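Local coordinates for envelope glycoprotein (Bourbon virus, PDB 5ZKX) that probably drives fusion of the viral and host membranes as a class III fusion protein, captured here as a postfusion trimer, at residues 50-56 with 68-74; 30-36 with 255-261; 340-344 with 353-357. All blocks are in the same frame, centred on the assembly; numbering follows the deposited sequence.

Contact 1: residues 50-56 with 68-74; sequences AYWRSYC and CYNSLNP
Y51 and N73 form a directly opposed pair on this antiparallel hairpin, and the asparagine CB lies over one face of the tyrosine ring, 3.8 Å from its centroid, a CH-pi contact. With CG between its own backbone N and carbonyl carbon (chi1 66°), the ring turns across the partner strand. N73 OD1 also takes a short hydrogen bond of 2.6 Å from S71 OG, which holds the amide beside the ring. On the other face of the hairpin, W52 presents its edge to L72, with CE3 3.8 Å from L72 CG, while its far corner meets N70, CH2 to CB 3.5 Å. The same face ends in a disulfide, C56 SG to C68 SG at 2.0 Å, which ties the strands covalently at a non-hydrogen-bonded pair. Behind these side chains, three pairs of backbone bonds fix the register; R53 N, for example, reaches S71 O at 3.0 Å. W52 NE1 and S54 OG hydrogen-bond R126 O and S127 OG of strand 126-127, which lies against the W52 face. Strand 134-148 bonds the other edge of strand 44-58, whereas Y440 of the second subunit meets W52 edge-to-face and its OH hydrogen-bonds L72 N.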
loop_
_atom_site.group_PDB
_atom_site.type_symbol
_atom_site.label_atom_id
_atom_site.label_comp_id
_atom_site.label_asym_id
_atom_site.label_seq_id
_atom_site.Cartn_x
_atom_site.Cartn_y
_atom_site.Cartn_z
ATOM N N ALA A 50 21.100 23.286 -19.893
ATOM C CA ALA A 50 20.650 24.667 -19.964
ATOM C C ALA A 50 21.829 25.569 -19.630
ATOM O O ALA A 50 22.877 25.113 -19.166
ATOM C CB ALA A 50 19.474 24.929 -19.018
ATOM N N TYR A 51 21.644 26.864 -19.872
ATOM C CA TYR A 51 22.655 27.840 -19.504
ATOM C C TYR A 51 21.992 29.098 -18.961
ATOM O O TYR A 51 20.945 29.531 -19.451
ATOM C CB TYR A 51 23.581 28.178 -20.690
ATOM C CG TYR A 51 22.939 28.884 -21.870
ATOM C CD1 TYR A 51 22.797 30.265 -21.885
ATOM C CD2 TYR A 51 22.517 28.173 -22.985
ATOM C CE1 TYR A 51 22.229 30.914 -22.962
ATOM C CE2 TYR A 51 21.948 28.815 -24.070
ATOM C CZ TYR A 51 21.809 30.188 -24.052
ATOM O OH TYR A 51 21.242 30.839 -25.123
ATOM N N TRP A 52 22.610 29.662 -17.933
ATOM C CA TRP A 52 22.225 30.960 -17.404
ATOM C C TRP A 52 23.104 32.030 -18.040
ATOM O O TRP A 52 24.335 31.924 -18.013
ATOM C CB TRP A 52 22.373 30.976 -15.884
ATOM C CG TRP A 52 22.408 32.343 -15.297
ATOM C CD1 TRP A 52 23.518 33.054 -14.940
ATOM C CD2 TRP A 52 21.282 33.172 -14.991
ATOM N NE1 TRP A 52 23.150 34.276 -14.433
ATOM C CE2 TRP A 52 21.782 34.372 -14.453
ATOM C CE3 TRP A 52 19.899 33.017 -15.125
ATOM C CZ2 TRP A 52 20.949 35.409 -14.046
ATOM C CZ3 TRP A 52 19.074 34.048 -14.720
ATOM C CH2 TRP A 52 19.601 35.228 -14.188
ATOM N N ARG A 53 22.475 33.046 -18.624
ATOM C CA ARG A 53 23.192 34.127 -19.287
ATOM C C ARG A 53 22.811 35.455 -18.653
ATOM O O ARG A 53 21.626 35.731 -18.453
ATOM C CB ARG A 53 22.893 34.154 -20.788
ATOM C CG ARG A 53 23.421 35.392 -21.503
ATOM C CD ARG A 53 22.601 35.700 -22.741
ATOM N NE ARG A 53 22.936 34.812 -23.850
ATOM C CZ ARG A 53 22.112 34.530 -24.855
ATOM N NH1 ARG A 53 20.897 35.064 -24.892
ATOM N NH2 ARG A 53 22.503 33.713 -25.825
ATOM N N SER A 54 23.816 36.272 -18.337
ATOM C CA SER A 54 23.604 37.612 -17.794
ATOM C C SER A 54 24.449 38.593 -18.600
ATOM O O SER A 54 25.659 38.707 -18.381
ATOM C CB SER A 54 23.951 37.678 -16.311
ATOM O OG SER A 54 23.446 38.872 -15.737
ATOM N N TYR A 55 23.806 39.300 -19.523
ATOM C CA TYR A 55 24.452 40.286 -20.380
ATOM C C TYR A 55 24.038 41.669 -19.893
ATOM O O TYR A 55 22.900 42.096 -20.112
ATOM C CB TYR A 55 24.055 40.070 -21.837
ATOM C CG TYR A 55 24.862 40.863 -22.836
ATOM C CD1 TYR A 55 26.202 40.573 -23.061
ATOM C CD2 TYR A 55 24.281 41.887 -23.572
ATOM C CE1 TYR A 55 26.943 41.284 -23.981
ATOM C CE2 TYR A 55 25.015 42.607 -24.495
ATOM C CZ TYR A 55 26.347 42.299 -24.695
ATOM O OH TYR A 55 27.088 43.007 -25.613
ATOM N N CYS A 56 24.957 42.365 -19.234
ATOM C CA CYS A 56 24.677 43.666 -18.652
ATOM C C CYS A 56 25.469 44.758 -19.359
ATOM O O CYS A 56 26.511 44.508 -19.971
ATOM C CB CYS A 56 25.002 43.668 -17.156
ATOM S SG CYS A 56 24.204 42.344 -16.222
ATOM N N CYS A 68 20.594 44.970 -17.019
ATOM C CA CYS A 68 20.975 43.590 -17.278
ATOM C C CYS A 68 19.889 42.882 -18.071
ATOM O O CYS A 68 18.696 43.050 -17.800
ATOM C CB CYS A 68 21.231 42.832 -15.976
ATOM S SG CYS A 68 22.759 43.285 -15.145
ATOM N N TYR A 69 20.313 42.092 -19.043
ATOM C CA TYR A 69 19.429 41.208 -19.791
ATOM C C TYR A 69 19.827 39.784 -19.408
ATOM O O TYR A 69 20.855 39.273 -19.865
ATOM C CB TYR A 69 19.539 41.459 -21.294
ATOM C CG TYR A 69 18.801 42.693 -21.782
ATOM C CD1 TYR A 69 18.083 42.667 -22.973
ATOM C CD2 TYR A 69 18.826 43.882 -21.061
ATOM C CE1 TYR A 69 17.407 43.789 -23.429
ATOM C CE2 TYR A 69 18.154 45.008 -21.507
ATOM C CZ TYR A 69 17.445 44.957 -22.693
ATOM O OH TYR A 69 16.771 46.073 -23.147
ATOM N N ASN A 70 19.022 39.155 -18.559
ATOM C CA ASN A 70 19.299 37.827 -18.033
ATOM C C ASN A 70 18.255 36.838 -18.535
ATOM O O ASN A 70 17.083 37.185 -18.709
ATOM C CB ASN A 70 19.303 37.822 -16.499
ATOM C CG ASN A 70 20.261 38.840 -15.907
ATOM O OD1 ASN A 70 21.170 39.324 -16.577
ATOM N ND2 ASN A 70 20.058 39.166 -14.635
ATOM N N SER A 71 18.688 35.596 -18.750
ATOM C CA SER A 71 17.786 34.568 -19.246
ATOM C C SER A 71 18.296 33.189 -18.849
ATOM O O SER A 71 19.507 32.955 -18.809
ATOM C CB SER A 71 17.637 34.656 -20.768
ATOM O OG SER A 71 18.891 34.486 -21.407
ATOM N N LEU A 72 17.358 32.292 -18.548
ATOM C CA LEU A 72 17.626 30.863 -18.405
ATOM C C LEU A 72 17.161 30.192 -19.690
ATOM O O LEU A 72 15.960 30.156 -19.975
ATOM C CB LEU A 72 16.897 30.279 -17.198
ATOM C CG LEU A 72 17.639 30.017 -15.890
ATOM C CD1 LEU A 72 16.645 29.511 -14.859
ATOM C CD2 LEU A 72 18.770 29.018 -16.082
ATOM N N ASN A 73 18.105 29.669 -20.468
ATOM C CA ASN A 73 17.770 29.124 -21.776
ATOM C C ASN A 73 18.012 27.625 -21.812
ATOM O O ASN A 73 19.115 27.168 -21.485
ATOM C CB ASN A 73 18.591 29.809 -22.873
ATOM C CG ASN A 73 18.376 31.307 -22.910
ATOM O OD1 ASN A 73 19.169 32.070 -22.362
ATOM N ND2 ASN A 73 17.301 31.736 -23.558
ATOM N N PRO A 74 17.014 26.837 -22.206
ATOM C CA PRO A 74 17.217 25.392 -22.326
ATOM C C PRO A 74 17.828 25.028 -23.669
ATOM O O PRO A 74 17.425 25.532 -24.720
ATOM C CB PRO A 74 15.796 24.834 -22.197
ATOM C CG PRO A 74 14.946 25.905 -22.811
ATOM C CD PRO A 74 15.621 27.224 -22.493
#

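Contact 2: residues 30-36 with 255-261; sequences IKVTKTT and DACYKNE
Y258 meets V32 at its ring edge, where CG2 of the valine stands near the ring plane, 4.2 Å from Y258 CD2. K34 runs beside the same tyrosine and points the same way, its CG 3.6 Å from Y258 CE2. The lysine can follow the ring because its chain is extended, CG opposite the backbone N (chi1 -178°); both polar ends then reach D238, K34 NZ as a salt bridge and Y258 OH as a hydrogen bond. F243 stacks on the tyrosine ring. A second flat group, the carboxylate of E261, as modelled takes a hydrogen bond from T33 OG1 on the anti lone pair of OE1, 2.6 Å, a detail tempered by the poor order of this glutamate. Its OE2 lies against the methylenes of K31, 3.4 Å from CD, with the ammonium a little too far for a salt bridge. The pairing beneath is antiparallel, between two inner strands of a mixed sheet, distant in sequence: strand 26-36 has strand 200-210 on its other edge, and 256-260 has 250-252. T33 and T35 each exchange two backbone bonds, with K259 and C257. On the face that carries T33 and T35, C257 forms a disulfide with C252.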
loop_
_atom_site.group_PDB
_atom_site.type_symbol
_atom_site.label_atom_id
_atom_site.label_comp_id
_atom_site.label_asym_id
_atom_site.label_seq_id
_atom_site.Cartn_x
_atom_site.Cartn_y
_atom_site.Cartn_z
ATOM N N ILE A 30 -8.884 -20.605 -18.930
ATOM C CA ILE A 30 -9.403 -19.758 -19.997
ATOM C C ILE A 30 -8.296 -19.499 -21.010
ATOM O O ILE A 30 -7.228 -18.981 -20.664
ATOM C CB ILE A 30 -9.968 -18.447 -19.434
ATOM C CG1 ILE A 30 -11.168 -18.747 -18.532
ATOM C CG2 ILE A 30 -10.364 -17.510 -20.564
ATOM C CD1 ILE A 30 -11.939 -17.521 -18.105
ATOM N N LYS A 31 -8.553 -19.860 -22.264
ATOM C CA LYS A 31 -7.580 -19.691 -23.336
ATOM C C LYS A 31 -7.630 -18.254 -23.841
ATOM O O LYS A 31 -8.681 -17.785 -24.291
ATOM C CB LYS A 31 -7.873 -20.677 -24.464
ATOM C CG LYS A 31 -6.769 -20.830 -25.489
ATOM C CD LYS A 31 -7.232 -21.727 -26.621
ATOM C CE LYS A 31 -6.091 -22.091 -27.556
ATOM N NZ LYS A 31 -6.569 -22.930 -28.692
ATOM N N VAL A 32 -6.497 -17.553 -23.763
ATOM C CA VAL A 32 -6.430 -16.135 -24.084
ATOM C C VAL A 32 -5.209 -15.867 -24.954
ATOM O O VAL A 32 -4.230 -16.619 -24.950
ATOM C CB VAL A 32 -6.372 -15.248 -22.817
ATOM C CG1 VAL A 32 -7.604 -15.448 -21.952
ATOM C CG2 VAL A 32 -5.105 -15.538 -22.019
ATOM N N THR A 33 -5.284 -14.778 -25.710
ATOM C CA THR A 33 -4.105 -14.175 -26.314
ATOM C C THR A 33 -3.612 -13.078 -25.377
ATOM O O THR A 33 -4.378 -12.183 -25.004
ATOM C CB THR A 33 -4.417 -13.616 -27.701
ATOM O OG1 THR A 33 -4.459 -14.692 -28.648
ATOM C CG2 THR A 33 -3.350 -12.622 -28.129
ATOM N N LYS A 34 -2.348 -13.159 -24.979
ATOM C CA LYS A 34 -1.776 -12.258 -23.988
ATOM C C LYS A 34 -0.769 -11.346 -24.675
ATOM O O LYS A 34 0.216 -11.824 -25.246
ATOM C CB LYS A 34 -1.120 -13.045 -22.854
ATOM C CG LYS A 34 -0.529 -12.189 -21.752
ATOM C CD LYS A 34 0.338 -13.027 -20.835
ATOM C CE LYS A 34 1.139 -12.166 -19.879
ATOM N NZ LYS A 34 1.940 -12.998 -18.936
ATOM N N THR A 35 -1.022 -10.041 -24.621
ATOM C CA THR A 35 -0.184 -9.043 -25.274
ATOM C C THR A 35 0.689 -8.344 -24.240
ATOM O O THR A 35 0.181 -7.839 -23.235
ATOM C CB THR A 35 -1.046 -8.014 -26.008
ATOM O OG1 THR A 35 -2.049 -8.691 -26.774
ATOM C CG2 THR A 35 -0.190 -7.160 -26.932
ATOM N N THR A 36 1.998 -8.313 -24.489
ATOM C CA THR A 36 2.944 -7.643 -23.609
ATOM C C THR A 36 3.853 -6.729 -24.424
ATOM O O THR A 36 3.957 -6.846 -25.646
ATOM C CB THR A 36 3.796 -8.646 -22.807
ATOM O OG1 THR A 36 4.461 -9.546 -23.701
ATOM C CG2 THR A 36 2.922 -9.443 -21.851
ATOM N N ASP A 255 0.780 -3.824 -17.650
ATOM C CA ASP A 255 1.866 -4.531 -18.312
ATOM C C ASP A 255 1.402 -5.540 -19.352
ATOM O O ASP A 255 2.236 -6.038 -20.116
ATOM C CB ASP A 255 2.736 -5.251 -17.274
ATOM C CG ASP A 255 1.930 -6.176 -16.385
ATOM O OD1 ASP A 255 0.698 -6.011 -16.322
ATOM O OD2 ASP A 255 2.525 -7.073 -15.753
ATOM N N ALA A 256 0.109 -5.856 -19.410
ATOM C CA ALA A 256 -0.347 -6.895 -20.323
ATOM C C ALA A 256 -1.839 -6.747 -20.588
ATOM O O ALA A 256 -2.584 -6.218 -19.760
ATOM C CB ALA A 256 -0.048 -8.294 -19.770
ATOM N N CYS A 257 -2.255 -7.226 -21.758
ATOM C CA CYS A 257 -3.657 -7.306 -22.142
ATOM C C CYS A 257 -4.034 -8.763 -22.363
ATOM O O CYS A 257 -3.235 -9.549 -22.887
ATOM C CB CYS A 257 -3.938 -6.494 -23.408
ATOM S SG CYS A 257 -3.641 -4.729 -23.223
ATOM N N TYR A 258 -5.248 -9.123 -21.951
ATOM C CA TYR A 258 -5.753 -10.486 -22.056
ATOM C C TYR A 258 -7.022 -10.477 -22.892
ATOM O O TYR A 258 -8.036 -9.905 -22.478
ATOM C CB TYR A 258 -6.032 -11.079 -20.674
ATOM C CG TYR A 258 -4.823 -11.134 -19.773
ATOM C CD1 TYR A 258 -4.561 -10.116 -18.866
ATOM C CD2 TYR A 258 -3.947 -12.206 -19.826
ATOM C CE1 TYR A 258 -3.456 -10.163 -18.040
ATOM C CE2 TYR A 258 -2.842 -12.263 -19.004
ATOM C CZ TYR A 258 -2.600 -11.240 -18.112
ATOM O OH TYR A 258 -1.499 -11.294 -17.290
ATOM N N LYS A 259 -6.970 -11.109 -24.059
ATOM C CA LYS A 259 -8.127 -11.210 -24.934
ATOM C C LYS A 259 -8.536 -12.667 -25.062
ATOM O O LYS A 259 -7.716 -13.525 -25.405
ATOM C CB LYS A 259 -7.850 -10.623 -26.317
ATOM C CG LYS A 259 -9.121 -10.375 -27.117
ATOM C CD LYS A 259 -8.818 -9.791 -28.477
ATOM C CE LYS A 259 -10.019 -9.049 -29.026
ATOM N NZ LYS A 259 -9.940 -8.884 -30.502
ATOM N N ASN A 260 -9.801 -12.936 -24.784
ATOM C CA ASN A 260 -10.342 -14.272 -24.948
ATOM C C ASN A 260 -10.530 -14.563 -26.429
ATOM O O ASN A 260 -11.290 -13.865 -27.109
ATOM C CB ASN A 260 -11.669 -14.384 -24.203
ATOM C CG ASN A 260 -12.155 -15.808 -24.080
ATOM O OD1 ASN A 260 -11.379 -16.753 -24.189
ATOM N ND2 ASN A 260 -13.451 -15.971 -23.854
ATOM N N GLU A 261 -9.828 -15.572 -26.940
ATOM C CA GLU A 261 -10.249 -16.160 -28.200
ATOM C C GLU A 261 -11.696 -16.614 -28.050
ATOM O O GLU A 261 -12.179 -16.820 -26.933
ATOM C CB GLU A 261 -9.329 -17.317 -28.585
ATOM C CG GLU A 261 -8.010 -16.854 -29.189
ATOM C CD GLU A 261 -6.813 -17.582 -28.616
ATOM O OE1 GLU A 261 -5.722 -16.976 -28.551
ATOM O OE2 GLU A 261 -6.963 -18.759 -28.231
#

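Contact 3: residues 340-344 with 353-357; sequences KPMAS and MVSPC
M342 to S344 pair with V354 to P356 in a short two-stranded antiparallel beta hairpin, strands 342-346 and 352-356, that follows the long helix 284-329 and the short helix 333-338. The centre of the contact lies about 66 Å from the centre of the chain, so it is a small peripheral element and no part of the larger sheets. Its backbone core is one hydrogen-bonded pair: A343 N to S355 O and S355 N to A343 O, both 2.9 Å and nearly straight, with N-H...O angles of 167° and 170°. Beyond it the pairing weakens toward the open end, where C357 N reaches P341 O at 3.1 Å from well above the carbonyl plane. R332 touches P341, A343 and C357 and gives its NE to M342 O, connecting the hairpin to the turn between helix 284-329 and helix 333-338. The second subunit packs against the hairpin: C357 SG forms a disulfide with C4 of that chain, and S355 OG bonds Q8 O there, so the hairpin is covalently tied to a neighbour in the trimer. C357 CB also packs on P341 CB at 3.7 Å. The other close apolar contact is M342 on V354: the thioether bends at its last torsion (chi3 36°) and straddles both valine branches, with M342 SD 3.5 Å from V354 CG2 and M342 CE 3.5 Å from V354 CG1.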
loop_
_atom_site.group_PDB
_atom_site.type_symbol
_atom_site.label_atom_id
_atom_site.label_comp_id
_atom_site.label_asym_id
_atom_site.label_seq_id
_atom_site.Cartn_x
_atom_site.Cartn_y
_atom_site.Cartn_z
ATOM N N LYS A 340 -5.090 -55.591 13.617
ATOM C CA LYS A 340 -4.418 -56.596 14.425
ATOM C C LYS A 340 -5.350 -57.786 14.605
ATOM O O LYS A 340 -6.539 -57.602 14.882
ATOM C CB LYS A 340 -4.011 -56.038 15.801
ATOM C CG LYS A 340 -3.692 -54.551 15.817
ATOM C CD LYS A 340 -3.837 -53.967 17.219
ATOM C CE LYS A 340 -3.550 -52.469 17.231
ATOM N NZ LYS A 340 -3.408 -51.936 18.616
ATOM N N PRO A 341 -4.852 -59.010 14.449
ATOM C CA PRO A 341 -5.734 -60.178 14.577
ATOM C C PRO A 341 -6.223 -60.385 16.002
ATOM O O PRO A 341 -5.436 -60.701 16.900
ATOM C CB PRO A 341 -4.850 -61.341 14.108
ATOM C CG PRO A 341 -3.452 -60.872 14.338
ATOM C CD PRO A 341 -3.466 -59.386 14.121
ATOM N N MET A 342 -7.523 -60.202 16.222
ATOM C CA MET A 342 -8.098 -60.378 17.547
ATOM C C MET A 342 -9.586 -60.662 17.413
ATOM O O MET A 342 -10.194 -60.410 16.369
ATOM C CB MET A 342 -7.867 -59.146 18.431
ATOM C CG MET A 342 -8.818 -57.999 18.140
ATOM S SD MET A 342 -8.637 -56.580 19.244
ATOM C CE MET A 342 -6.870 -56.552 19.528
ATOM N N ALA A 343 -10.159 -61.193 18.489
ATOM C CA ALA A 343 -11.592 -61.408 18.603
ATOM C C ALA A 343 -12.129 -60.633 19.797
ATOM O O ALA A 343 -11.454 -60.494 20.821
ATOM C CB ALA A 343 -11.937 -62.894 18.756
ATOM N N SER A 344 -13.353 -60.132 19.659
ATOM C CA SER A 344 -13.989 -59.317 20.682
ATOM C C SER A 344 -15.103 -60.095 21.372
ATOM O O SER A 344 -15.700 -61.005 20.791
ATOM C CB SER A 344 -14.564 -58.029 20.083
ATOM O OG SER A 344 -15.787 -58.280 19.415
ATOM N N MET A 353 -14.105 -57.314 26.003
ATOM C CA MET A 353 -12.774 -57.865 26.199
ATOM C C MET A 353 -12.210 -58.338 24.866
ATOM O O MET A 353 -12.933 -58.504 23.881
ATOM C CB MET A 353 -12.788 -59.029 27.195
ATOM C CG MET A 353 -13.529 -58.747 28.481
ATOM S SD MET A 353 -12.644 -57.631 29.578
ATOM C CE MET A 353 -11.349 -58.684 30.212
ATOM N N VAL A 354 -10.902 -58.574 24.852
ATOM C CA VAL A 354 -10.166 -58.841 23.626
ATOM C C VAL A 354 -9.335 -60.104 23.807
ATOM O O VAL A 354 -8.645 -60.260 24.820
ATOM C CB VAL A 354 -9.270 -57.646 23.246
ATOM C CG1 VAL A 354 -8.070 -58.107 22.440
ATOM C CG2 VAL A 354 -10.082 -56.606 22.486
ATOM N N SER A 355 -9.401 -61.001 22.823
ATOM C CA SER A 355 -8.622 -62.226 22.804
ATOM C C SER A 355 -7.738 -62.266 21.564
ATOM O O SER A 355 -8.135 -61.784 20.501
ATOM C CB SER A 355 -9.531 -63.461 22.829
ATOM O OG SER A 355 -10.201 -63.568 24.073
ATOM N N PRO A 356 -6.537 -62.831 21.667
ATOM C CA PRO A 356 -5.605 -62.802 20.536
ATOM C C PRO A 356 -5.931 -63.842 19.478
ATOM O O PRO A 356 -6.485 -64.906 19.761
ATOM C CB PRO A 356 -4.254 -63.102 21.193
ATOM C CG PRO A 356 -4.610 -63.961 22.360
ATOM C CD PRO A 356 -5.937 -63.447 22.864
ATOM N N CYS A 357 -5.570 -63.513 18.241
ATOM C CA CYS A 357 -5.757 -64.409 17.104
ATOM C C CYS A 357 -4.435 -64.655 16.384
ATOM O O CYS A 357 -4.381 -65.384 15.394
ATOM C CB CYS A 357 -6.783 -63.835 16.125
ATOM S SG CYS A 357 -8.493 -64.011 16.655
#

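In the fold
The three contacts show one antiparallel theme in three settings along an elongated chain. Contacts 1 and 3 are hairpins close in sequence, on opposite sides of the chain's centre with their own centres about 107 Å apart, and both touch the second subunit. Contact 2, nearest the centre, instead pairs strands more than 200 residues apart, and contact 1 lies inside the long loop it closes. No other subunit reaches contact 2, several of whose polar ends are met within the chain, by D238, K413 and N266. Chemistry follows place: an aromatic face and edge and an internal disulfide in contact 1, a lysine and a tyrosine sharing one aspartate in contact 2, and an intersubunit disulfide in contact 3. All are only partly buried.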